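Local coordinates for protein aminotransferase (Psychrobacter arcticus 273-4, PDB 3IF2) that probably transfers amino groups between amino acids and keto acids, perhaps valine and pyruvate, using pyridoxal 5'-phosphate as cofactor, at residues G249-N254 and L270-S275. Residues are numbered along the deposited sequence; the frame is centred on the assembly and turned at random.
Sequences GMPFPN and LCFSLS. With PLP (pyridoxal-5'-phosphate), chain C.
Phe272 reaches from the end of strand 268-273 toward the loop 249-254 and overlaps the cis-proline Pro251, whose CD lies 3.6 Å from CE2 of Phe272. The two side chains cross at about a right angle. The carbonyl of Met250, the residue preceding the cis bond, meets the same ring at its edge, near the plane, with Met250 O 3.4 Å from CE2 of Phe272. CG of Phe252 lies between the backbone N and the carbonyl carbon (chi1 50°), which brings the CE1 side of the ring to segment 270-275. There CE1 of Phe252 lies 4.1 Å from CD2 of Leu274, and the Ser273 carbonyl oxygen lies at the ring's edge. Phe95 and Phe96 of helix 86-100 extend this apolar layer, Phe96 against Phe272 and Phe95 against Pro251 and Phe252. No direct hydrogen bond joins the segments; a water bridges them instead, donating to Phe252 O at 2.7 Å and accepting from Ser273 N.

The strand's other side faces the cofactor. Ser273 OG, anti to the backbone N (chi1 -175°), donates to O2P of the pyridoxal phosphate at 2.5 Å and accepts from Ser275 N in an ST turn with a nearly straight N-H...O angle of 166°. Ser275 OG donates to O3P of the cofactor at 2.6 Å, while Arg283 and Ser115 N also bind the cofactor. An alanine in place of Ser273 would probably leave O2P without this donor and Ser275 N without its side-chain acceptor, freeing the turn that positions the second serine. The chemistry is thus two-sided: aromatic and proline packing joins the strand end to the loop, while hydroxyls at and just after the strand end grip the phosphate, consistent with the phosphate-binding cup of fold type I aminotransferases.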
# COMPACT_ATOMS: atom_id res chain seq x y z
N GLY A 249 -17.42 1.39 12.92
CA GLY A 249 -17.88 0.85 14.18
C GLY A 249 -17.11 1.18 15.42
O GLY A 249 -16.36 2.14 15.46
N MSE A 250 -17.32 0.35 16.44
CA MSE A 250 -16.68 0.51 17.74
C MSE A 250 -15.23 0.04 17.69
O MSE A 250 -14.88 -0.80 16.83
CB MSE A 250 -17.38 -0.34 18.79
CG MSE A 250 -18.83 -0.03 19.02
SE MSE A 250 -19.75 -1.58 19.63
CE MSE A 250 -19.51 -2.71 18.02
N PRO A 251 -14.37 0.62 18.56
CA PRO A 251 -14.58 1.73 19.51
C PRO A 251 -14.40 3.14 18.87
O PRO A 251 -14.76 4.13 19.49
CB PRO A 251 -13.49 1.50 20.56
CG PRO A 251 -12.40 0.73 19.82
CD PRO A 251 -12.98 0.10 18.61
N PHE A 252 -13.79 3.21 17.69
CA PHE A 252 -13.63 4.44 16.91
C PHE A 252 -13.81 4.07 15.45
O PHE A 252 -13.33 3.04 15.04
CB PHE A 252 -12.25 5.12 17.13
CG PHE A 252 -11.05 4.19 16.99
CD1 PHE A 252 -10.50 3.90 15.74
CD2 PHE A 252 -10.46 3.62 18.11
CE1 PHE A 252 -9.40 3.03 15.61
CE2 PHE A 252 -9.34 2.76 17.99
CZ PHE A 252 -8.83 2.46 16.72
N PRO A 253 -14.53 4.88 14.66
CA PRO A 253 -15.19 6.15 14.97
C PRO A 253 -16.52 6.02 15.72
O PRO A 253 -17.12 7.05 16.00
CB PRO A 253 -15.39 6.78 13.58
CG PRO A 253 -15.65 5.61 12.71
CD PRO A 253 -14.88 4.44 13.30
N ASN A 254 -16.96 4.80 16.02
CA ASN A 254 -18.16 4.50 16.82
C ASN A 254 -19.39 5.17 16.24
O ASN A 254 -20.17 5.77 16.98
CB ASN A 254 -17.90 4.93 18.28
CG ASN A 254 -18.96 4.38 19.29
OD1 ASN A 254 -19.39 3.22 19.23
ND2 ASN A 254 -19.36 5.24 20.23
N LEU A 270 -10.67 -8.90 13.33
CA LEU A 270 -11.30 -7.57 13.44
C LEU A 270 -10.48 -6.54 12.70
O LEU A 270 -9.30 -6.36 13.01
CB LEU A 270 -11.43 -7.10 14.90
CG LEU A 270 -12.51 -7.63 15.83
CD1 LEU A 270 -12.33 -6.96 17.18
CD2 LEU A 270 -13.88 -7.31 15.27
N CYS A 271 -11.09 -5.87 11.73
CA CYS A 271 -10.43 -4.83 10.94
C CYS A 271 -10.96 -3.47 11.38
O CYS A 271 -12.19 -3.28 11.48
CB CYS A 271 -10.69 -5.02 9.46
SG CYS A 271 -10.10 -6.60 8.80
N PHE A 272 -10.04 -2.56 11.70
CA PHE A 272 -10.36 -1.17 12.04
C PHE A 272 -9.63 -0.28 11.05
O PHE A 272 -8.80 -0.74 10.26
CB PHE A 272 -9.94 -0.79 13.45
CG PHE A 272 -10.39 -1.75 14.51
CD1 PHE A 272 -9.65 -2.90 14.77
CD2 PHE A 272 -11.55 -1.49 15.26
CE1 PHE A 272 -10.06 -3.79 15.75
CE2 PHE A 272 -11.96 -2.38 16.25
CZ PHE A 272 -11.21 -3.53 16.51
N SER A 273 -9.96 1.00 11.09
CA SER A 273 -9.35 2.00 10.21
C SER A 273 -9.34 3.37 10.88
O SER A 273 -10.19 3.63 11.74
CB SER A 273 -10.15 2.08 8.92
OG SER A 273 -9.56 2.94 7.98
N LEU A 274 -8.37 4.19 10.49
CA LEU A 274 -8.29 5.61 10.90
C LEU A 274 -8.96 6.53 9.86
O LEU A 274 -9.03 7.74 10.06
CB LEU A 274 -6.83 6.04 11.12
CG LEU A 274 -6.01 5.36 12.21
CD1 LEU A 274 -4.61 6.06 12.31
CD2 LEU A 274 -6.75 5.41 13.53
N SER A 275 -9.48 5.96 8.77
CA SER A 275 -10.10 6.76 7.70
C SER A 275 -11.37 7.48 8.14
O SER A 275 -11.52 8.69 7.92
CB SER A 275 -10.40 5.88 6.49
OG SER A 275 -9.22 5.32 5.99
N1 PLP C . -14.91 -0.76 5.08
C2 PLP C . -16.05 -0.08 4.72
C2A PLP C . -17.36 -0.64 5.20
C3 PLP C . -15.96 1.10 3.95
O3 PLP C . -17.08 1.80 3.58
C4 PLP C . -14.70 1.57 3.53
C4A PLP C . -14.68 2.67 2.48
O4A PLP C . -13.96 3.67 2.60
C5 PLP C . -13.52 0.84 3.91
C6 PLP C . -13.67 -0.32 4.69
C5A PLP C . -12.10 1.23 3.47
O4P PLP C . -11.47 2.16 4.32
P PLP C . -9.89 2.45 4.21
O1P PLP C . -9.06 1.70 3.21
O2P PLP C . -9.44 2.08 5.59
O3P PLP C . -9.79 3.89 3.93
O HOH W 1 -12.48 1.64 12.87